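Local coordinates for protein cysteine protease (Listeria monocytogenes, PDB 5HU4) that cleaves the C-terminal sorting signal of surface proteins and, through a thioester intermediate, attaches them covalently to the cell wall, at residues Leu16-Thr22 against Gly30-Met34; Gly5-Ser11 against Asp69-Asp75; Gly43-Gly49 against Ala104-Thr110. All blocks are in the same frame, centred on the assembly; numbering follows the deposited sequence.

Contact 1 of 3, residues Leu16-Thr22 against Gly30-Met34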
loop_
_atom_site.group_PDB
_atom_site.type_symbol
_atom_site.label_atom_id
_atom_site.label_comp_id
_atom_site.label_asym_id
_atom_site.label_seq_id
_atom_site.Cartn_x
_atom_site.Cartn_y
_atom_site.Cartn_z
ATOM N N LEU A 16 0.253 -7.143 -4.917
ATOM C CA LEU A 16 0.932 -6.356 -5.940
ATOM C C LEU A 16 2.431 -6.225 -5.705
ATOM O O LEU A 16 2.928 -6.477 -4.607
ATOM C CB LEU A 16 0.310 -4.960 -6.016
ATOM C CG LEU A 16 -1.203 -4.892 -6.230
ATOM C CD1 LEU A 16 -1.695 -3.469 -6.041
ATOM C CD2 LEU A 16 -1.579 -5.415 -7.608
ATOM N N LEU A 17 3.143 -5.824 -6.752
ATOM C CA LEU A 17 4.555 -5.485 -6.644
ATOM C C LEU A 17 4.693 -4.023 -6.238
ATOM O O LEU A 17 3.863 -3.192 -6.605
ATOM C CB LEU A 17 5.280 -5.740 -7.966
ATOM C CG LEU A 17 5.371 -7.188 -8.449
ATOM C CD1 LEU A 17 6.008 -7.247 -9.828
ATOM C CD2 LEU A 17 6.154 -8.036 -7.459
ATOM N N VAL A 18 5.735 -3.711 -5.477
ATOM C CA VAL A 18 5.980 -2.333 -5.068
ATOM C C VAL A 18 7.096 -1.718 -5.905
ATOM O O VAL A 18 8.185 -2.280 -6.016
ATOM C CB VAL A 18 6.345 -2.235 -3.576
ATOM C CG1 VAL A 18 6.473 -0.778 -3.162
ATOM C CG2 VAL A 18 5.295 -2.935 -2.730
ATOM N N PHE A 19 6.812 -0.563 -6.498
ATOM C CA PHE A 19 7.784 0.129 -7.334
ATOM C C PHE A 19 8.295 1.383 -6.642
ATOM O O PHE A 19 7.608 1.968 -5.805
ATOM C CB PHE A 19 7.168 0.489 -8.689
ATOM C CG PHE A 19 6.842 -0.705 -9.541
ATOM C CD1 PHE A 19 5.658 -1.401 -9.358
ATOM C CD2 PHE A 19 7.718 -1.127 -10.529
ATOM C CE1 PHE A 19 5.357 -2.501 -10.137
ATOM C CE2 PHE A 19 7.420 -2.225 -11.314
ATOM C CZ PHE A 19 6.238 -2.913 -11.118
ATOM N N LYS A 20 9.508 1.792 -6.994
ATOM C CA LYS A 20 10.105 2.985 -6.415
ATOM C C LYS A 20 9.745 4.216 -7.241
ATOM O O LYS A 20 10.167 4.348 -8.390
ATOM C CB LYS A 20 11.625 2.829 -6.317
ATOM C CG LYS A 20 12.254 3.556 -5.140
ATOM C CD LYS A 20 13.750 3.294 -5.073
ATOM C CE LYS A 20 14.287 3.488 -3.664
ATOM N NZ LYS A 20 15.691 3.006 -3.535
ATOM N N GLY A 21 8.953 5.107 -6.655
ATOM C CA GLY A 21 8.570 6.340 -7.317
ATOM C C GLY A 21 7.208 6.282 -7.983
ATOM O O GLY A 21 6.879 5.315 -8.670
ATOM N N THR A 22 6.415 7.328 -7.774
ATOM C CA THR A 22 5.105 7.439 -8.404
ATOM C C THR A 22 5.200 8.272 -9.679
ATOM O O THR A 22 5.171 9.502 -9.634
ATOM C CB THR A 22 4.070 8.070 -7.454
ATOM O OG1 THR A 22 3.950 7.267 -6.275
ATOM C CG2 THR A 22 2.711 8.171 -8.132
ATOM N N GLY A 30 1.784 -1.337 -10.466
ATOM C CA GLY A 30 1.501 -1.810 -9.123
ATOM C C GLY A 30 1.474 -0.666 -8.129
ATOM O O GLY A 30 1.143 0.465 -8.485
ATOM N N ALA A 31 1.817 -0.958 -6.877
ATOM C CA ALA A 31 1.903 0.078 -5.855
ATOM C C ALA A 31 3.207 0.853 -6.011
ATOM O O ALA A 31 4.230 0.285 -6.395
ATOM C CB ALA A 31 1.800 -0.529 -4.465
ATOM N N THR A 32 3.169 2.150 -5.720
ATOM C CA THR A 32 4.336 3.003 -5.911
ATOM C C THR A 32 4.644 3.855 -4.682
ATOM O O THR A 32 3.749 4.469 -4.099
ATOM C CB THR A 32 4.152 3.940 -7.121
ATOM O OG1 THR A 32 2.988 4.752 -6.928
ATOM C CG2 THR A 32 3.993 3.136 -8.403
ATOM N N THR A 33 5.917 3.884 -4.296
ATOM C CA THR A 33 6.376 4.732 -3.203
ATOM C C THR A 33 6.163 6.201 -3.555
ATOM O O THR A 33 6.170 6.568 -4.731
ATOM C CB THR A 33 7.861 4.492 -2.885
ATOM O OG1 THR A 33 8.659 4.869 -4.014
ATOM C CG2 THR A 33 8.107 3.026 -2.560
ATOM N N MET A 34 5.976 7.039 -2.540
ATOM C CA MET A 34 5.626 8.436 -2.774
ATOM C C MET A 34 6.679 9.414 -2.256
ATOM O O MET A 34 6.665 10.593 -2.611
ATOM C CB MET A 34 4.265 8.742 -2.149
ATOM C CG MET A 34 3.119 8.016 -2.834
ATOM S SD MET A 34 1.503 8.430 -2.156
ATOM C CE MET A 34 0.924 9.600 -3.380
#
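Thr33 meets the chain of residues 16-22 with both its backbone and its hydroxyl. Its N-H runs to Phe19 O at 3.0 Å, nearly straight at 170°, while its OG1 accepts the N-H of Gly21 at 2.7 Å from Gly21 N. The hydroxyl can do so because chi1 of 64° sets OG1 between the backbone N and the carbonyl carbon. It thereby takes the place of a backbone carbonyl just beyond the end of strand 14-19, and the CG2 branch is left to reach Val18 CG1.

A second hydroxyl works from the other segment. Thr22 OG1 donates to Thr33 O over 2.8 Å, arriving well above the carbonyl plane, and lies equally close, 2.8 Å, to Thr32 OG1; the two threonine side chains cross at about a right angle. Thr32 OG1 is hydrogen-bonded to Ala48 O of the next strand.

Before this point the pairing is regular parallel sheet. Phe19 N binds Ala31 O at 2.7 Å, and Ala31 N binds Leu17 O at 3.0 Å in a more bent bond, 135° at the hydrogen. The Phe19 ring presents its edge to Ala31 O; separately, Phe19 CE1 comes within 3.8 Å of Gly30 N. Gly30 CA rests directly against Leu17 O.

Further out, Asn26 ND2 holds Gly21 O and Gln38 OE1 receives Met34 N. The side chains of Met34 and Cys111, the thioester-forming residue, are about 10 Å apart, so the contact stands near the active site without forming it. Strand 31-33 thus lies in the sortase sheet between strand 14-19, parallel to it, and the antiparallel strand 44-48, while strand 3-9 borders strand 14-19 on its other side and packs against Leu17, Val18 and Phe19.

Contact 2 of 3, residues Gly5-Ser11 against Asp69-Asp75; sequences GSIAVPS and DKIYLTD
Chi1 of -180° in Ile7 swings CG1 away from the backbone N, and chi1 of -56° in Ile71 does the same for its CG2 branch. The two isoleucines consequently lie side by side, pointing the same way, with Ile7 CD1 3.9 Å from Ile71 CG2. On the same face Leu73 CD1 closes on Ile7 CB at 4.0 Å. Tyr72 occupies the opposite face, its ring edge turned to Pro10, whose CD is 3.9 Å from Tyr72 CD2 and in the ring plane; Tyr141 stacks on this ring.

Between the faces run four antiparallel backbone bonds, two each from the Ser6-Thr74 and Ala8-Tyr72 pairs. Tyr72 N to Ala8 O, 2.8 Å, is the straightest at 174°. Gly5 CA makes a CA-H...O contact with Thr74 O at 3.2 Å.

Beyond the regular pairing, water 1 takes the N-H of Ser11 and donates to Lys70 O, at 2.8 Å. Ser11 OG adds a weak bond to Asp69 OD2, an oxygen also held by Lys66 N.

The chemistry therefore divides by place: aliphatic branches face the interior of the sortase barrel, where Ile7 and Ile71 meet Ile106 and Leu108, whereas water and hydroxyl span the gap where the strands part.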
loop_
_atom_site.group_PDB
_atom_site.type_symbol
_atom_site.label_atom_id
_atom_site.label_comp_id
_atom_site.label_asym_id
_atom_site.label_seq_id
_atom_site.Cartn_x
_atom_site.Cartn_y
_atom_site.Cartn_z
ATOM N N GLY A 5 9.794 -4.612 -3.762
ATOM C CA GLY A 5 9.146 -5.644 -2.972
ATOM C C GLY A 5 7.681 -5.841 -3.311
ATOM O O GLY A 5 7.247 -5.554 -4.426
ATOM N N SER A 6 6.917 -6.334 -2.340
ATOM C CA SER A 6 5.502 -6.621 -2.550
ATOM C C SER A 6 4.633 -6.121 -1.401
ATOM O O SER A 6 5.099 -5.968 -0.273
ATOM C CB SER A 6 5.286 -8.124 -2.736
ATOM O OG SER A 6 5.923 -8.593 -3.910
ATOM N N ILE A 7 3.364 -5.868 -1.704
ATOM C CA ILE A 7 2.376 -5.536 -0.686
ATOM C C ILE A 7 1.132 -6.394 -0.895
ATOM O O ILE A 7 0.733 -6.657 -2.029
ATOM C CB ILE A 7 1.998 -4.036 -0.707
ATOM C CG1 ILE A 7 0.965 -3.729 0.380
ATOM C CG2 ILE A 7 1.481 -3.620 -2.079
ATOM C CD1 ILE A 7 0.419 -2.331 0.328
ATOM N N ALA A 8 0.529 -6.846 0.197
ATOM C CA ALA A 8 -0.641 -7.703 0.097
ATOM C C ALA A 8 -1.708 -7.358 1.129
ATOM O O ALA A 8 -1.413 -7.171 2.310
ATOM C CB ALA A 8 -0.235 -9.157 0.236
ATOM N N VAL A 9 -2.950 -7.265 0.664
ATOM C CA VAL A 9 -4.101 -7.111 1.543
ATOM C C VAL A 9 -5.108 -8.216 1.231
ATOM O O VAL A 9 -5.994 -8.036 0.396
ATOM C CB VAL A 9 -4.773 -5.734 1.388
ATOM C CG1 VAL A 9 -5.693 -5.472 2.564
ATOM C CG2 VAL A 9 -3.727 -4.635 1.283
ATOM N N PRO A 10 -4.966 -9.367 1.904
ATOM C CA PRO A 10 -5.731 -10.587 1.614
ATOM C C PRO A 10 -7.242 -10.458 1.819
ATOM O O PRO A 10 -7.998 -11.227 1.224
ATOM C CB PRO A 10 -5.142 -11.608 2.596
ATOM C CG PRO A 10 -4.548 -10.790 3.691
ATOM C CD PRO A 10 -4.026 -9.560 3.021
ATOM N N SER A 11 -7.678 -9.509 2.641
ATOM C CA SER A 11 -9.104 -9.343 2.908
ATOM C C SER A 11 -9.843 -8.794 1.690
ATOM O O SER A 11 -11.050 -8.992 1.544
ATOM C CB SER A 11 -9.327 -8.426 4.112
ATOM O OG SER A 11 -9.072 -7.073 3.777
ATOM N N ASP A 69 -8.136 -4.778 9.251
ATOM C CA ASP A 69 -7.579 -5.753 8.324
ATOM C C ASP A 69 -6.059 -5.675 8.326
ATOM O O ASP A 69 -5.482 -4.624 8.607
ATOM C CB ASP A 69 -8.115 -5.529 6.908
ATOM C CG ASP A 69 -9.597 -5.813 6.793
ATOM O OD1 ASP A 69 -10.140 -6.524 7.665
ATOM O OD2 ASP A 69 -10.221 -5.327 5.825
ATOM N N LYS A 70 -5.412 -6.789 8.009
ATOM C CA LYS A 70 -3.958 -6.835 7.971
ATOM C C LYS A 70 -3.427 -6.382 6.617
ATOM O O LYS A 70 -3.999 -6.705 5.573
ATOM C CB LYS A 70 -3.455 -8.247 8.278
ATOM C CG LYS A 70 -3.999 -8.850 9.564
ATOM C CD LYS A 70 -3.702 -7.974 10.769
ATOM C CE LYS A 70 -3.850 -8.762 12.061
ATOM N NZ LYS A 70 -4.483 -7.952 13.141
ATOM N N ILE A 71 -2.336 -5.623 6.642
ATOM C CA ILE A 71 -1.614 -5.275 5.427
ATOM C C ILE A 71 -0.206 -5.848 5.515
ATOM O O ILE A 71 0.511 -5.602 6.485
ATOM C CB ILE A 71 -1.540 -3.756 5.205
ATOM C CG1 ILE A 71 -2.942 -3.145 5.190
ATOM C CG2 ILE A 71 -0.811 -3.442 3.907
ATOM C CD1 ILE A 71 -2.943 -1.633 5.143
ATOM N N TYR A 72 0.182 -6.619 4.507
ATOM C CA TYR A 72 1.495 -7.249 4.513
ATOM C C TYR A 72 2.428 -6.598 3.504
ATOM O O TYR A 72 2.071 -6.395 2.346
ATOM C CB TYR A 72 1.365 -8.747 4.239
ATOM C CG TYR A 72 0.567 -9.463 5.301
ATOM C CD1 TYR A 72 1.172 -9.907 6.468
ATOM C CD2 TYR A 72 -0.795 -9.684 5.144
ATOM C CE1 TYR A 72 0.446 -10.557 7.445
ATOM C CE2 TYR A 72 -1.529 -10.334 6.115
ATOM C CZ TYR A 72 -0.902 -10.766 7.265
ATOM O OH TYR A 72 -1.628 -11.416 8.237
ATOM N N LEU A 73 3.628 -6.270 3.968
ATOM C CA LEU A 73 4.621 -5.589 3.155
ATOM C C LEU A 73 5.963 -6.291 3.304
ATOM O O LEU A 73 6.329 -6.707 4.403
ATOM C CB LEU A 73 4.729 -4.122 3.574
ATOM C CG LEU A 73 5.679 -3.201 2.810
ATOM C CD1 LEU A 73 5.210 -3.006 1.376
ATOM C CD2 LEU A 73 5.801 -1.865 3.529
ATOM N N THR A 74 6.696 -6.434 2.204
ATOM C CA THR A 74 7.993 -7.099 2.264
ATOM C C THR A 74 9.005 -6.519 1.280
ATOM O O THR A 74 8.648 -6.035 0.204
ATOM C CB THR A 74 7.859 -8.617 2.004
ATOM O OG1 THR A 74 9.110 -9.264 2.273
ATOM C CG2 THR A 74 7.444 -8.891 0.564
ATOM N N ASP A 75 10.273 -6.557 1.678
ATOM C CA ASP A 75 11.378 -6.183 0.808
ATOM C C ASP A 75 12.145 -7.442 0.425
ATOM O O ASP A 75 13.291 -7.375 -0.026
ATOM C CB ASP A 75 12.300 -5.170 1.496
ATOM C CG ASP A 75 12.669 -5.581 2.914
ATOM O OD1 ASP A 75 12.446 -6.755 3.281
ATOM O OD2 ASP A 75 13.189 -4.727 3.661
HETATM O O HOH W 1 -6.249 -8.207 4.971
#

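Contact 3 of 3, residues Gly43-Gly49 against Ala104-Thr110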
loop_
_atom_site.group_PDB
_atom_site.type_symbol
_atom_site.label_atom_id
_atom_site.label_comp_id
_atom_site.label_asym_id
_atom_site.label_seq_id
_atom_site.Cartn_x
_atom_site.Cartn_y
_atom_site.Cartn_z
ATOM N N GLY A 43 8.718 4.668 10.297
ATOM C CA GLY A 43 7.984 5.891 10.026
ATOM C C GLY A 43 6.729 5.637 9.218
ATOM O O GLY A 43 6.046 4.632 9.412
ATOM N N ASN A 44 6.422 6.551 8.306
ATOM C CA ASN A 44 5.301 6.363 7.397
ATOM C C ASN A 44 5.778 5.829 6.053
ATOM O O ASN A 44 6.743 6.335 5.483
ATOM C CB ASN A 44 4.534 7.672 7.203
ATOM C CG ASN A 44 3.308 7.504 6.325
ATOM O OD1 ASN A 44 2.783 6.400 6.178
ATOM N ND2 ASN A 44 2.846 8.599 5.738
ATOM N N TYR A 45 5.101 4.800 5.557
ATOM C CA TYR A 45 5.423 4.230 4.257
ATOM C C TYR A 45 4.244 4.397 3.305
ATOM O O TYR A 45 3.451 3.474 3.126
ATOM C CB TYR A 45 5.795 2.751 4.395
ATOM C CG TYR A 45 6.514 2.183 3.191
ATOM C CD1 TYR A 45 7.886 2.334 3.044
ATOM C CD2 TYR A 45 5.821 1.494 2.205
ATOM C CE1 TYR A 45 8.550 1.816 1.947
ATOM C CE2 TYR A 45 6.475 0.974 1.105
ATOM C CZ TYR A 45 7.838 1.137 0.981
ATOM O OH TYR A 45 8.490 0.618 -0.114
ATOM N N PRO A 46 4.124 5.587 2.695
ATOM C CA PRO A 46 3.002 5.881 1.798
ATOM C C PRO A 46 3.123 5.163 0.459
ATOM O O PRO A 46 4.198 5.142 -0.142
ATOM C CB PRO A 46 3.091 7.397 1.616
ATOM C CG PRO A 46 4.534 7.704 1.790
ATOM C CD PRO A 46 5.047 6.729 2.816
ATOM N N LEU A 47 2.021 4.574 0.006
ATOM C CA LEU A 47 1.989 3.885 -1.277
ATOM C C LEU A 47 0.780 4.320 -2.093
ATOM O O LEU A 47 -0.335 4.389 -1.578
ATOM C CB LEU A 47 1.968 2.366 -1.078
ATOM C CG LEU A 47 3.261 1.723 -0.579
ATOM C CD1 LEU A 47 3.017 0.281 -0.157
ATOM C CD2 LEU A 47 4.333 1.800 -1.652
ATOM N N ALA A 48 1.010 4.617 -3.367
ATOM C CA ALA A 48 -0.068 5.004 -4.266
ATOM C C ALA A 48 -0.365 3.886 -5.257
ATOM O O ALA A 48 0.544 3.206 -5.733
ATOM C CB ALA A 48 0.283 6.288 -5.000
ATOM N N GLY A 49 -1.644 3.699 -5.559
ATOM C CA GLY A 49 -2.073 2.702 -6.521
ATOM C C GLY A 49 -3.317 3.179 -7.240
ATOM O O GLY A 49 -4.265 3.642 -6.607
ATOM N N ALA A 104 5.449 3.867 13.453
ATOM C CA ALA A 104 5.614 3.057 12.254
ATOM C C ALA A 104 4.248 2.766 11.641
ATOM O O ALA A 104 3.394 2.145 12.276
ATOM C CB ALA A 104 6.346 1.767 12.573
ATOM N N ARG A 105 4.040 3.223 10.411
ATOM C CA ARG A 105 2.742 3.079 9.763
ATOM C C ARG A 105 2.857 2.922 8.252
ATOM O O ARG A 105 3.870 3.284 7.653
ATOM C CB ARG A 105 1.857 4.285 10.077
ATOM C CG ARG A 105 2.429 5.598 9.570
ATOM C CD ARG A 105 1.370 6.683 9.501
ATOM N NE ARG A 105 0.815 6.995 10.814
ATOM C CZ ARG A 105 -0.283 7.719 11.004
ATOM N NH1 ARG A 105 -0.943 8.209 9.963
ATOM N NH2 ARG A 105 -0.719 7.954 12.233
ATOM N N ILE A 106 1.805 2.380 7.645
ATOM C CA ILE A 106 1.701 2.320 6.194
ATOM C C ILE A 106 0.492 3.142 5.752
ATOM O O ILE A 106 -0.533 3.176 6.435
ATOM C CB ILE A 106 1.591 0.863 5.681
ATOM C CG1 ILE A 106 1.771 0.809 4.161
ATOM C CG2 ILE A 106 0.272 0.229 6.104
ATOM C CD1 ILE A 106 1.742 -0.593 3.592
ATOM N N THR A 107 0.624 3.829 4.623
ATOM C CA THR A 107 -0.443 4.691 4.132
ATOM C C THR A 107 -0.793 4.369 2.684
ATOM O O THR A 107 -0.042 4.693 1.766
ATOM C CB THR A 107 -0.056 6.179 4.242
ATOM O OG1 THR A 107 0.309 6.480 5.595
ATOM C CG2 THR A 107 -1.218 7.065 3.824
ATOM N N LEU A 108 -1.941 3.730 2.488
ATOM C CA LEU A 108 -2.385 3.347 1.154
ATOM C C LEU A 108 -3.280 4.426 0.553
ATOM O O LEU A 108 -4.264 4.841 1.167
ATOM C CB LEU A 108 -3.121 2.007 1.195
ATOM C CG LEU A 108 -2.368 0.860 1.873
ATOM C CD1 LEU A 108 -3.078 -0.463 1.638
ATOM C CD2 LEU A 108 -0.931 0.800 1.379
ATOM N N ILE A 109 -2.934 4.875 -0.649
ATOM C CA ILE A 109 -3.652 5.973 -1.285
ATOM C C ILE A 109 -4.139 5.610 -2.684
ATOM O O ILE A 109 -3.368 5.141 -3.523
ATOM C CB ILE A 109 -2.770 7.236 -1.380
ATOM C CG1 ILE A 109 -2.217 7.606 -0.002
ATOM C CG2 ILE A 109 -3.558 8.396 -1.975
ATOM C CD1 ILE A 109 -1.343 8.837 -0.006
ATOM N N THR A 110 -5.428 5.832 -2.926
ATOM C CA THR A 110 -6.012 5.618 -4.244
ATOM C C THR A 110 -7.147 6.604 -4.489
ATOM O O THR A 110 -7.677 7.199 -3.549
ATOM C CB THR A 110 -6.540 4.179 -4.408
ATOM O OG1 THR A 110 -6.788 3.911 -5.794
ATOM C CG2 THR A 110 -7.823 3.977 -3.611
#
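Asn44 and Thr107 cross at about a right angle, and their polar ends meet in a short hydrogen bond: Thr107 OG1 donates to Asn44 OD1 over 2.5 Å, tilted 23° from the plane of the amide C=O. With CG anti to the backbone N (chi1 -177°), the Asn44 amide leans over the neighbouring strand toward that hydroxyl. Its other end is held too, since ND2 is hydrogen-bonded to Val97 O and Asp99 O; grips at both ends fix the rotation of the amide. The aliphatic part of Arg105 passes obliquely beside it, CG 3.5 Å from Asn44 OD1, while its guanidinium stands almost perpendicular to the amide plane and forms a salt bridge with Asp103.

The other face is apolar. Leu47 and Ile106 slant past each other, Leu47 CD1 to Ile106 CD1 being 4.1 Å, and Leu47 CB rests on Leu108 CD2 at the same separation. Leu47 CD1 also lies at the edge of the Tyr45 ring, in its plane.

Backbone hydrogen bonds of a parallel pairing join the two strands, from Arg105 N to Gly43 O at 2.6 Å to Gly49 N to Ile109 O at 3.0 Å. Thr107 N reaches Tyr45 O from far above the carbonyl plane. A last bond comes from a side chain, Thr110 OG1 to Gly49 O at 2.7 Å.

Cys111 lies at the end of strand 105-111 and His50 just past the region of strand 44-48. The pairing of backbones and hydroxyl is consistent with a role in holding the proton donor/acceptor His50 and the thioester-forming Cys111 at a defined spacing.

From the N terminus, strand 3-9 first turns back into strand 14-19, which contact 1 then pairs with strand 31-33, closing a short loop of seven residues. This loop nests inside the much longer one closed by contact 2, where strand 3-9 finds strand 70-74. Contact 3 opens after contact 1 has closed, and its span from strand 44-48 to strand 105-111 crosses that of contact 2. Backbone bonds carry the sheet from 5-11 through contact 1 to 43-49, with Thr32 N meeting Ala48 O. Contacts 2 and 3 instead touch through side chains across the interior, Ile7 and Ile71 against Leu108, and Leu73 against Tyr45.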